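Local coordinates for protein ZmpA Glycopeptidase (Clostridium perfringens, PDB 6XSX) that acts as a metalloprotease on glycosylated peptides, this chain being the catalytic M60 peptidase module of a longer multidomain protein, at residues A[319-322]-A[323-327]; A[35-39]-A[40-44]; A[444-447]-A[448-452]; A[163-166]-A[167-171]. All blocks are in the same frame, centred on the assembly; numbering follows the deposited sequence.

Contact 1. Residues A[319-322]-A[323-327]; sequences QNLW and ERNIL
Trp322 and Ile326 form the apolar centre of a pi-type turn in the opening of helix 321-331. The isoleucine's end methyl, CD1, comes within 3.7 Å of Trp322 CE3 on the six-membered ring and meets the indole at a slant. CG1 of Ile326 stands opposite the carbonyl carbon (chi1 -61°), which sends CD1 back toward the start of the helix; there Leu321 CB lies 4.1 Å from the same methyl. One residue later, Leu327 CD1 packs 3.9 Å from Trp322 CB, a five-residue spacing suited to a widened turn. The backbone shows the same step, for Leu327 N donates to Trp322 O at 2.8 Å and nearly straight (163°). Leu321 O is gripped twice, by Asn325 N and by Ile326 N, the latter at 2.9 Å. Ile316 and Ala353, from two other helices, cover this apolar side, while Trp322 NE1 bonds to Asp436. The Glu323 carboxylate reaches the hydroxyls of Thr493 and Ser494, linking the helix to the C-terminal region. Asn320 marks the polar edge: with positive phi it is the C-prime residue of the Schellman motif ending helix 315-318, and its O receives Arg324 N at 3.1 Å. The extended arginine chain crosses the asparagine at an angle, and Asn320 ND2 sits over one face of the guanidinium, 4.1 Å from Arg324 CZ, toward the rim, the two planes 68° apart.

Contact 2. Residues A[35-39]-A[40-44]; sequences KESQK and RKVWN
A Schellman motif at the C-terminal end of helix 33-39 brings Ser37 and Val42 together, with Lys41, of positive phi, as its C-prime residue. Val42 N reaches back to Ser37 O at 3.2 Å, and the weak bond from Lys41 N to Gln38 O lies inside it. Ser37 O is also held by Arg40 N at 2.8 Å; the two donors approach from opposite faces of the carbonyl plane. Val42 CG2 rests against the serine side chain, 3.8 Å from Ser37 CB, while Ser37 OG is bonded to Ser33 O and Phe45 N. On one flank, Arg40 folds back with its chain extended from CG to NE, and NH1 divides between two acceptors of the same residue, Glu36 O and Glu36 OE1, each 2.8 Å from NH1 and both near the guanidinium plane. The carboxylate is turned 67° from that plane and meets NH1 on its anti side, while Lys39 NZ takes the syn side of the same OE1 at 3.1 Å. Arg40 NE bonds to Ser234 O and Lys39 NZ pairs with Glu231. On another flank, Gln38 NE2 donates to Asn44 OD1 (2.9 Å) from above the acceptor's carbonyl plane. Backbone bonds to Thr289 and Asn286 bring this terminus against helix 277-286, whose HExxH sequence is consistent with a metallopeptidase, although no metal is bound to it here. The whole is a Schellman helix ending reinforced by a salt-bridge network.

Contact 3. Residues A[444-447]-A[448-452]; sequences GVFT and ENLKF
Thr447 to Leu450 make a type I beta turn, closed by Leu450 N donating to Thr447 O at 3.3 Å. Thr447 strengthens the bend with its side chain. Its OG1 stands between the backbone N and the carbonyl carbon (chi1 84°), a position from which it accepts Asn449 N at 3.1 Å, with the N-H pointing almost straight at it (157°). A water extends this grip, lying 2.6 Å from Thr447 OG1 and accepting from Asn449 ND2 at 2.8 Å, which ties the asparagine amide to the threonine although the two side chains do not bond directly. The apolar contact lies on the neighbouring residues. Leu450 carries its branch opposite the backbone N (chi1 173°), and CD2 is brought over the face of Phe446, 3.8 Å from the ring centroid and close to the normal, a CH-pi contact. The other methyl touches the rim of the same ring, with Leu450 CD1 3.9 Å from Phe446 CD1. The pair packs on the C-terminal strands: Phe446 touches Ala515 of strand 511-517, and Leu450 touches Ile470 of strand 463-470. Backbone N-H groups of Phe446 and Thr447 bond to Asp517 and Asn474, so side chains from the C-terminal beta region hold the approach to the turn. The OG1 to Asn449 N bond fits an ST turn superposed on a type I turn, here at the entry to strand 452-459.

Contact 4. Residues A[163-166]-A[167-171]; sequences EEYV and DLLKK
Tyr165 and Leu169 meet because the tyrosine's CG swings to the side opposite the main-chain nitrogen (chi1 -173°), which carries the ring outward from the helix with a lean toward its C-terminal end. Tyr165 CE2 then comes 3.9 Å from Leu169 CG, the branch point of a leucine whose own first torsion (-101°) departs from the usual staggered value. Leu168 adopts the same first torsion as the tyrosine, and its CD2 approaches the atom para to CE2, with Tyr165 CD1 to Leu168 CD2 at 4.4 Å; both leucines come to the ring at a slant. In the backbone, Leu169 N donates to Tyr165 O at 2.8 Å and Leu168 N to Glu164 O at 3.0 Å, the i to i+4 bonds of an alpha helix, while the bonds Asp167 N to Glu163 O and Lys170 N to Val166 O are weak. This is the last part of helix 155-171, the crossover of a beta-alpha-beta unit between the parallel strands 143-149 and 179-182. The tyrosine faces that sheet, touching Tyr145 and Pro146, and its hydroxyl bonds to Pro176 O in the loop that returns to the second strand. Val166 packs on Leu196 of helix 192-202, to which Glu163 also adds a salt bridge with Lys200. Away from the ring, Lys171 reaches back one turn, its NZ 2.7 Å from Asp167 OD1 and using the syn lone pair of that oxygen.

Followed from the N terminus, the chain makes contact 2, contact 4, contact 1 and contact 3 in series; each closes a local turn, and none nests in or crosses another. Contact 2 ends an early helix and leads toward strand 49-56 of the large mixed sheet. Contact 4 lies on a crossover helix of that sheet, about 40 Å from contact 2 between centres. Contact 1 opens a helix in the mainly helical part, on the opposite side of the chain's centre from both. Contact 3 leads into the C-terminal strands, its nearest atoms about 14 Å from those of contact 1. Contacts 3 and 4 are the farthest apart, with centres about 64 Å from each other.

Contact 1. Residues A[319-322]-A[323-327]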
loop_
_atom_site.group_PDB
_atom_site.type_symbol
_atom_site.label_atom_id
_atom_site.label_comp_id
_atom_site.label_asym_id
_atom_site.label_seq_id
_atom_site.Cartn_x
_atom_site.Cartn_y
_atom_site.Cartn_z
ATOM N N GLN A 319 6.152 15.511 -6.010
ATOM C CA GLN A 319 7.467 15.565 -6.638
ATOM C C GLN A 319 7.461 16.439 -7.898
ATOM O O GLN A 319 8.420 16.403 -8.661
ATOM C CB GLN A 319 7.976 14.166 -7.003
ATOM C CG GLN A 319 7.928 13.146 -5.871
ATOM C CD GLN A 319 8.727 13.561 -4.662
ATOM O OE1 GLN A 319 8.191 13.714 -3.565
ATOM N NE2 GLN A 319 10.019 13.764 -4.856
ATOM N N ASN A 320 6.385 17.202 -8.133
ATOM C CA ASN A 320 6.327 18.163 -9.230
ATOM C C ASN A 320 6.563 17.496 -10.588
ATOM O O ASN A 320 7.072 18.138 -11.506
ATOM C CB ASN A 320 7.381 19.273 -9.081
ATOM C CG ASN A 320 7.329 20.059 -7.785
ATOM O OD1 ASN A 320 6.258 20.320 -7.243
ATOM N ND2 ASN A 320 8.487 20.475 -7.290
ATOM N N LEU A 321 6.199 16.214 -10.723
ATOM C CA LEU A 321 6.575 15.440 -11.897
ATOM C C LEU A 321 5.605 15.660 -13.057
ATOM O O LEU A 321 5.978 15.473 -14.213
ATOM C CB LEU A 321 6.660 13.953 -11.536
ATOM C CG LEU A 321 7.814 13.565 -10.608
ATOM C CD1 LEU A 321 7.835 12.059 -10.382
ATOM C CD2 LEU A 321 9.153 14.037 -11.168
ATOM N N TRP A 322 4.352 16.009 -12.752
ATOM C CA TRP A 322 3.407 16.314 -13.816
ATOM C C TRP A 322 4.014 17.382 -14.723
ATOM O O TRP A 322 4.080 17.193 -15.939
ATOM C CB TRP A 322 2.052 16.770 -13.264
ATOM C CG TRP A 322 1.262 15.762 -12.480
ATOM C CD1 TRP A 322 0.848 15.888 -11.184
ATOM C CD2 TRP A 322 0.734 14.505 -12.944
ATOM N NE1 TRP A 322 0.100 14.808 -10.806
ATOM C CE2 TRP A 322 0.012 13.939 -11.865
ATOM C CE3 TRP A 322 0.785 13.810 -14.161
ATOM C CZ2 TRP A 322 -0.635 12.707 -11.968
ATOM C CZ3 TRP A 322 0.141 12.593 -14.260
ATOM C CH2 TRP A 322 -0.561 12.051 -13.177
ATOM N N GLU A 323 4.496 18.470 -14.104
ATOM C CA GLU A 323 4.974 19.639 -14.831
ATOM C C GLU A 323 6.421 19.462 -15.305
ATOM O O GLU A 323 6.781 19.949 -16.377
ATOM C CB GLU A 323 4.781 20.918 -14.006
ATOM C CG GLU A 323 3.319 21.291 -13.764
ATOM C CD GLU A 323 2.489 21.590 -15.008
ATOM O OE1 GLU A 323 2.968 22.345 -15.863
ATOM O OE2 GLU A 323 1.356 21.074 -15.125
ATOM N N ARG A 324 7.259 18.791 -14.505
ATOM C CA ARG A 324 8.676 18.680 -14.825
ATOM C C ARG A 324 8.934 17.622 -15.897
ATOM O O ARG A 324 9.923 17.705 -16.622
ATOM C CB ARG A 324 9.496 18.288 -13.591
ATOM C CG ARG A 324 9.824 19.445 -12.658
ATOM C CD ARG A 324 10.595 18.936 -11.458
ATOM N NE ARG A 324 11.038 20.073 -10.670
ATOM C CZ ARG A 324 11.854 20.013 -9.616
ATOM N NH1 ARG A 324 12.349 18.851 -9.215
ATOM N NH2 ARG A 324 12.181 21.124 -8.976
ATOM N N ASN A 325 8.061 16.612 -15.977
ATOM C CA ASN A 325 8.411 15.373 -16.651
ATOM C C ASN A 325 7.305 14.927 -17.602
ATOM O O ASN A 325 7.543 14.773 -18.799
ATOM C CB ASN A 325 8.667 14.242 -15.652
ATOM C CG ASN A 325 10.129 14.068 -15.306
ATOM O OD1 ASN A 325 10.792 13.183 -15.854
ATOM N ND2 ASN A 325 10.638 14.899 -14.402
ATOM N N ILE A 326 6.115 14.674 -17.040
ATOM C CA ILE A 326 5.120 13.840 -17.690
ATOM C C ILE A 326 4.414 14.648 -18.770
ATOM O O ILE A 326 4.429 14.265 -19.935
ATOM C CB ILE A 326 4.134 13.246 -16.655
ATOM C CG1 ILE A 326 4.862 12.363 -15.637
ATOM C CG2 ILE A 326 3.014 12.481 -17.355
ATOM C CD1 ILE A 326 4.187 12.258 -14.290
ATOM N N LEU A 327 3.811 15.769 -18.370
ATOM C CA LEU A 327 2.881 16.489 -19.223
ATOM C C LEU A 327 3.583 17.118 -20.425
ATOM O O LEU A 327 3.062 17.017 -21.533
ATOM C CB LEU A 327 2.079 17.494 -18.388
ATOM C CG LEU A 327 1.079 16.855 -17.419
ATOM C CD1 LEU A 327 0.354 17.923 -16.615
ATOM C CD2 LEU A 327 0.075 15.981 -18.167
#

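Contact 2. Residues A[35-39]-A[40-44]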
loop_
_atom_site.group_PDB
_atom_site.type_symbol
_atom_site.label_atom_id
_atom_site.label_comp_id
_atom_site.label_asym_id
_atom_site.label_seq_id
_atom_site.Cartn_x
_atom_site.Cartn_y
_atom_site.Cartn_z
ATOM N N LYS A 35 1.392 -20.604 1.412
ATOM C CA LYS A 35 0.977 -21.239 0.169
ATOM C C LYS A 35 -0.202 -20.482 -0.435
ATOM O O LYS A 35 -0.207 -20.213 -1.632
ATOM C CB LYS A 35 0.640 -22.722 0.364
ATOM C CG LYS A 35 1.836 -23.650 0.551
ATOM C CD LYS A 35 2.657 -23.847 -0.712
ATOM C CE LYS A 35 3.819 -24.801 -0.530
ATOM N NZ LYS A 35 3.378 -26.093 0.047
ATOM N N GLU A 36 -1.187 -20.137 0.408
ATOM C CA GLU A 36 -2.344 -19.372 -0.031
ATOM C C GLU A 36 -1.893 -18.045 -0.638
ATOM O O GLU A 36 -2.466 -17.592 -1.628
ATOM C CB GLU A 36 -3.336 -19.160 1.116
ATOM C CG GLU A 36 -4.003 -20.448 1.568
ATOM C CD GLU A 36 -4.832 -21.177 0.526
ATOM O OE1 GLU A 36 -5.033 -20.637 -0.574
ATOM O OE2 GLU A 36 -5.277 -22.292 0.822
ATOM N N SER A 37 -0.868 -17.435 -0.022
ATOM C CA SER A 37 -0.293 -16.187 -0.502
ATOM C C SER A 37 0.171 -16.352 -1.947
ATOM O O SER A 37 -0.157 -15.540 -2.811
ATOM C CB SER A 37 0.857 -15.737 0.368
ATOM O OG SER A 37 0.395 -15.151 1.575
ATOM N N GLN A 38 0.925 -17.426 -2.194
ATOM C CA GLN A 38 1.596 -17.619 -3.469
ATOM C C GLN A 38 0.570 -17.818 -4.583
ATOM O O GLN A 38 0.805 -17.393 -5.714
ATOM C CB GLN A 38 2.654 -18.715 -3.352
ATOM C CG GLN A 38 3.876 -18.248 -2.573
ATOM C CD GLN A 38 4.724 -19.361 -2.012
ATOM O OE1 GLN A 38 4.537 -20.540 -2.320
ATOM N NE2 GLN A 38 5.678 -18.990 -1.174
ATOM N N LYS A 39 -0.578 -18.418 -4.245
ATOM C CA LYS A 39 -1.666 -18.556 -5.200
ATOM C C LYS A 39 -2.086 -17.178 -5.713
ATOM O O LYS A 39 -2.456 -17.039 -6.874
ATOM C CB LYS A 39 -2.891 -19.202 -4.552
ATOM C CG LYS A 39 -2.747 -20.669 -4.178
ATOM C CD LYS A 39 -4.050 -21.227 -3.659
ATOM C CE LYS A 39 -3.963 -22.671 -3.220
ATOM N NZ LYS A 39 -5.176 -23.038 -2.452
ATOM N N ARG A 40 -2.000 -16.160 -4.845
ATOM C CA ARG A 40 -2.625 -14.874 -5.100
ATOM C C ARG A 40 -1.578 -13.807 -5.401
ATOM O O ARG A 40 -1.918 -12.630 -5.491
ATOM C CB ARG A 40 -3.478 -14.480 -3.890
ATOM C CG ARG A 40 -4.630 -15.443 -3.649
ATOM C CD ARG A 40 -5.181 -15.294 -2.252
ATOM N NE ARG A 40 -6.383 -16.087 -2.012
ATOM C CZ ARG A 40 -6.397 -17.389 -1.737
ATOM N NH1 ARG A 40 -5.261 -18.064 -1.659
ATOM N NH2 ARG A 40 -7.553 -17.995 -1.510
ATOM N N LYS A 41 -0.315 -14.234 -5.537
ATOM C CA LYS A 41 0.827 -13.395 -5.872
ATOM C C LYS A 41 1.073 -12.318 -4.818
ATOM O O LYS A 41 1.639 -11.274 -5.132
ATOM C CB LYS A 41 0.689 -12.735 -7.252
ATOM C CG LYS A 41 0.232 -13.627 -8.398
ATOM C CD LYS A 41 1.179 -14.745 -8.748
ATOM C CE LYS A 41 0.824 -15.388 -10.074
ATOM N NZ LYS A 41 1.852 -16.374 -10.468
ATOM N N VAL A 42 0.690 -12.563 -3.560
ATOM C CA VAL A 42 1.133 -11.664 -2.499
ATOM C C VAL A 42 2.314 -12.296 -1.761
ATOM O O VAL A 42 2.614 -13.473 -1.953
ATOM C CB VAL A 42 -0.005 -11.209 -1.559
ATOM C CG1 VAL A 42 -1.152 -10.586 -2.343
ATOM C CG2 VAL A 42 -0.508 -12.349 -0.682
ATOM N N TRP A 43 2.973 -11.496 -0.916
ATOM C CA TRP A 43 4.319 -11.783 -0.454
ATOM C C TRP A 43 4.289 -12.538 0.876
ATOM O O TRP A 43 4.545 -11.954 1.921
ATOM C CB TRP A 43 5.126 -10.481 -0.363
ATOM C CG TRP A 43 6.600 -10.703 -0.213
ATOM C CD1 TRP A 43 7.215 -11.874 0.112
ATOM C CD2 TRP A 43 7.647 -9.724 -0.352
ATOM N NE1 TRP A 43 8.568 -11.700 0.164
ATOM C CE2 TRP A 43 8.868 -10.395 -0.118
ATOM C CE3 TRP A 43 7.682 -8.362 -0.671
ATOM C CZ2 TRP A 43 10.105 -9.746 -0.174
ATOM C CZ3 TRP A 43 8.902 -7.718 -0.724
ATOM C CH2 TRP A 43 10.098 -8.404 -0.481
ATOM N N ASN A 44 3.931 -13.829 0.817
ATOM C CA ASN A 44 4.083 -14.810 1.889
ATOM C C ASN A 44 3.596 -14.272 3.230
ATOM O O ASN A 44 4.374 -14.146 4.175
ATOM C CB ASN A 44 5.517 -15.336 1.971
ATOM C CG ASN A 44 6.005 -15.864 0.640
ATOM O OD1 ASN A 44 5.214 -16.339 -0.170
ATOM N ND2 ASN A 44 7.298 -15.740 0.393
#

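Contact 3. Residues A[444-447]-A[448-452]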
loop_
_atom_site.group_PDB
_atom_site.type_symbol
_atom_site.label_atom_id
_atom_site.label_comp_id
_atom_site.label_asym_id
_atom_site.label_seq_id
_atom_site.Cartn_x
_atom_site.Cartn_y
_atom_site.Cartn_z
ATOM N N GLY A 444 -16.627 19.380 -11.769
ATOM C CA GLY A 444 -17.288 18.564 -12.772
ATOM C C GLY A 444 -16.735 18.854 -14.163
ATOM O O GLY A 444 -15.560 19.199 -14.329
ATOM N N VAL A 445 -17.614 18.735 -15.159
ATOM C CA VAL A 445 -17.228 18.916 -16.546
ATOM C C VAL A 445 -17.479 20.380 -16.909
ATOM O O VAL A 445 -18.135 21.100 -16.149
ATOM C CB VAL A 445 -18.021 17.941 -17.441
ATOM C CG1 VAL A 445 -17.635 16.492 -17.166
ATOM C CG2 VAL A 445 -19.530 18.136 -17.295
ATOM N N PHE A 446 -16.964 20.824 -18.062
ATOM C CA PHE A 446 -17.182 22.203 -18.471
ATOM C C PHE A 446 -18.681 22.485 -18.595
ATOM O O PHE A 446 -19.427 21.672 -19.143
ATOM C CB PHE A 446 -16.495 22.494 -19.804
ATOM C CG PHE A 446 -14.991 22.601 -19.757
ATOM C CD1 PHE A 446 -14.353 23.251 -18.711
ATOM C CD2 PHE A 446 -14.216 22.100 -20.798
ATOM C CE1 PHE A 446 -12.969 23.370 -18.682
ATOM C CE2 PHE A 446 -12.831 22.208 -20.765
ATOM C CZ PHE A 446 -12.208 22.842 -19.706
ATOM N N THR A 447 -19.111 23.653 -18.104
ATOM C CA THR A 447 -20.453 24.134 -18.405
ATOM C C THR A 447 -20.497 24.667 -19.836
ATOM O O THR A 447 -19.460 24.927 -20.452
ATOM C CB THR A 447 -20.936 25.197 -17.408
ATOM O OG1 THR A 447 -20.427 26.465 -17.830
ATOM C CG2 THR A 447 -20.570 24.888 -15.970
ATOM N N GLU A 448 -21.728 24.872 -20.322
ATOM C CA GLU A 448 -22.024 25.410 -21.640
ATOM C C GLU A 448 -21.608 26.879 -21.744
ATOM O O GLU A 448 -21.632 27.445 -22.839
ATOM C CB GLU A 448 -23.528 25.297 -21.916
ATOM C CG GLU A 448 -24.045 23.869 -22.014
ATOM C CD GLU A 448 -23.676 23.130 -23.293
ATOM O OE1 GLU A 448 -22.795 23.628 -24.033
ATOM O OE2 GLU A 448 -24.265 22.054 -23.552
ATOM N N ASN A 449 -21.228 27.490 -20.613
ATOM C CA ASN A 449 -20.953 28.921 -20.585
ATOM C C ASN A 449 -19.453 29.179 -20.502
ATOM O O ASN A 449 -19.039 30.322 -20.328
ATOM C CB ASN A 449 -21.662 29.600 -19.418
ATOM C CG ASN A 449 -23.146 29.314 -19.439
ATOM O OD1 ASN A 449 -23.830 29.676 -20.390
ATOM N ND2 ASN A 449 -23.631 28.612 -18.428
ATOM N N LEU A 450 -18.658 28.110 -20.637
ATOM C CA LEU A 450 -17.217 28.210 -20.485
ATOM C C LEU A 450 -16.699 29.430 -21.247
ATOM O O LEU A 450 -16.998 29.604 -22.416
ATOM C CB LEU A 450 -16.563 26.931 -21.020
ATOM C CG LEU A 450 -15.037 26.971 -21.088
ATOM C CD1 LEU A 450 -14.446 27.040 -19.688
ATOM C CD2 LEU A 450 -14.495 25.750 -21.828
ATOM N N LYS A 451 -15.939 30.282 -20.565
ATOM C CA LYS A 451 -15.164 31.317 -21.234
ATOM C C LYS A 451 -13.762 31.305 -20.634
ATOM O O LYS A 451 -13.602 31.379 -19.417
ATOM C CB LYS A 451 -15.833 32.692 -21.087
ATOM N N PHE A 452 -12.754 31.168 -21.489
ATOM C CA PHE A 452 -11.376 31.300 -21.050
ATOM C C PHE A 452 -10.600 32.108 -22.088
ATOM O O PHE A 452 -11.007 32.192 -23.242
ATOM C CB PHE A 452 -10.737 29.931 -20.789
ATOM C CG PHE A 452 -10.373 29.138 -22.019
ATOM C CD1 PHE A 452 -9.059 29.084 -22.467
ATOM C CD2 PHE A 452 -11.345 28.448 -22.733
ATOM C CE1 PHE A 452 -8.727 28.347 -23.596
ATOM C CE2 PHE A 452 -11.008 27.721 -23.866
ATOM C CZ PHE A 452 -9.702 27.674 -24.298
HETATM O O HOH W 1 -21.650 28.369 -16.455
#

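Contact 4. Residues A[163-166]-A[167-171]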
loop_
_atom_site.group_PDB
_atom_site.type_symbol
_atom_site.label_atom_id
_atom_site.label_comp_id
_atom_site.label_asym_id
_atom_site.label_seq_id
_atom_site.Cartn_x
_atom_site.Cartn_y
_atom_site.Cartn_z
ATOM N N GLU A 163 -1.397 0.577 31.874
ATOM C CA GLU A 163 -0.912 1.295 33.045
ATOM C C GLU A 163 -0.166 0.325 33.959
ATOM O O GLU A 163 0.918 0.636 34.432
ATOM C CB GLU A 163 -2.046 2.018 33.784
ATOM C CG GLU A 163 -2.622 3.216 33.034
ATOM C CD GLU A 163 -1.841 4.519 33.102
ATOM O OE1 GLU A 163 -0.745 4.530 33.698
ATOM O OE2 GLU A 163 -2.333 5.536 32.553
ATOM N N GLU A 164 -0.728 -0.870 34.170
ATOM C CA GLU A 164 -0.145 -1.814 35.112
ATOM C C GLU A 164 1.191 -2.330 34.585
ATOM O O GLU A 164 2.128 -2.520 35.361
ATOM C CB GLU A 164 -1.078 -3.001 35.343
ATOM C CG GLU A 164 -2.428 -2.606 35.896
ATOM C CD GLU A 164 -2.625 -3.079 37.317
ATOM O OE1 GLU A 164 -1.857 -2.624 38.199
ATOM O OE2 GLU A 164 -3.516 -3.933 37.525
ATOM N N TYR A 165 1.262 -2.560 33.264
ATOM C CA TYR A 165 2.412 -3.233 32.672
ATOM C C TYR A 165 3.593 -2.275 32.562
ATOM O O TYR A 165 4.740 -2.682 32.752
ATOM C CB TYR A 165 2.070 -3.864 31.318
ATOM C CG TYR A 165 3.170 -4.724 30.740
ATOM C CD1 TYR A 165 3.305 -6.060 31.108
ATOM C CD2 TYR A 165 4.091 -4.200 29.841
ATOM C CE1 TYR A 165 4.318 -6.856 30.592
ATOM C CE2 TYR A 165 5.099 -4.987 29.300
ATOM C CZ TYR A 165 5.208 -6.318 29.675
ATOM O OH TYR A 165 6.211 -7.085 29.161
ATOM N N VAL A 166 3.307 -1.010 32.235
ATOM C CA VAL A 166 4.347 0.003 32.189
ATOM C C VAL A 166 4.988 0.124 33.579
ATOM O O VAL A 166 6.211 0.246 33.701
ATOM C CB VAL A 166 3.812 1.340 31.640
ATOM C CG1 VAL A 166 4.821 2.470 31.787
ATOM C CG2 VAL A 166 3.369 1.201 30.185
ATOM N N ASP A 167 4.165 0.020 34.633
ATOM C CA ASP A 167 4.707 0.057 35.986
ATOM C C ASP A 167 5.608 -1.158 36.202
ATOM O O ASP A 167 6.706 -1.028 36.745
ATOM C CB ASP A 167 3.629 0.140 37.071
ATOM C CG ASP A 167 4.233 0.225 38.466
ATOM O OD1 ASP A 167 4.283 -0.809 39.143
ATOM O OD2 ASP A 167 4.674 1.326 38.853
ATOM N N LEU A 168 5.133 -2.328 35.757
ATOM C CA LEU A 168 5.854 -3.573 35.969
ATOM C C LEU A 168 7.194 -3.522 35.236
ATOM O O LEU A 168 8.198 -3.976 35.776
ATOM C CB LEU A 168 4.984 -4.760 35.535
ATOM C CG LEU A 168 5.593 -6.147 35.747
ATOM C CD1 LEU A 168 5.792 -6.449 37.227
ATOM C CD2 LEU A 168 4.740 -7.235 35.091
ATOM N N LEU A 169 7.203 -2.918 34.039
ATOM C CA LEU A 169 8.409 -2.711 33.250
ATOM C C LEU A 169 9.491 -2.013 34.072
ATOM O O LEU A 169 10.635 -2.457 34.082
ATOM C CB LEU A 169 8.080 -1.868 32.014
ATOM C CG LEU A 169 7.925 -2.631 30.702
ATOM C CD1 LEU A 169 7.728 -1.658 29.552
ATOM C CD2 LEU A 169 9.125 -3.535 30.443
ATOM N N LYS A 170 9.119 -0.916 34.744
ATOM C CA LYS A 170 10.035 -0.174 35.598
ATOM C C LYS A 170 10.651 -1.082 36.660
ATOM O O LYS A 170 11.822 -0.932 36.988
ATOM C CB LYS A 170 9.346 1.035 36.239
ATOM C CG LYS A 170 9.487 2.326 35.452
ATOM C CD LYS A 170 8.632 3.447 35.984
ATOM C CE LYS A 170 8.057 4.296 34.870
ATOM N NZ LYS A 170 6.967 5.167 35.368
ATOM N N LYS A 171 9.862 -2.025 37.182
ATOM C CA LYS A 171 10.324 -2.906 38.246
ATOM C C LYS A 171 11.183 -4.039 37.681
ATOM O O LYS A 171 12.109 -4.496 38.348
ATOM C CB LYS A 171 9.147 -3.448 39.068
ATOM C CG LYS A 171 8.735 -2.590 40.260
ATOM C CD LYS A 171 7.413 -1.848 40.134
ATOM C CE LYS A 171 6.929 -1.320 41.471
ATOM N NZ LYS A 171 5.749 -0.427 41.348
#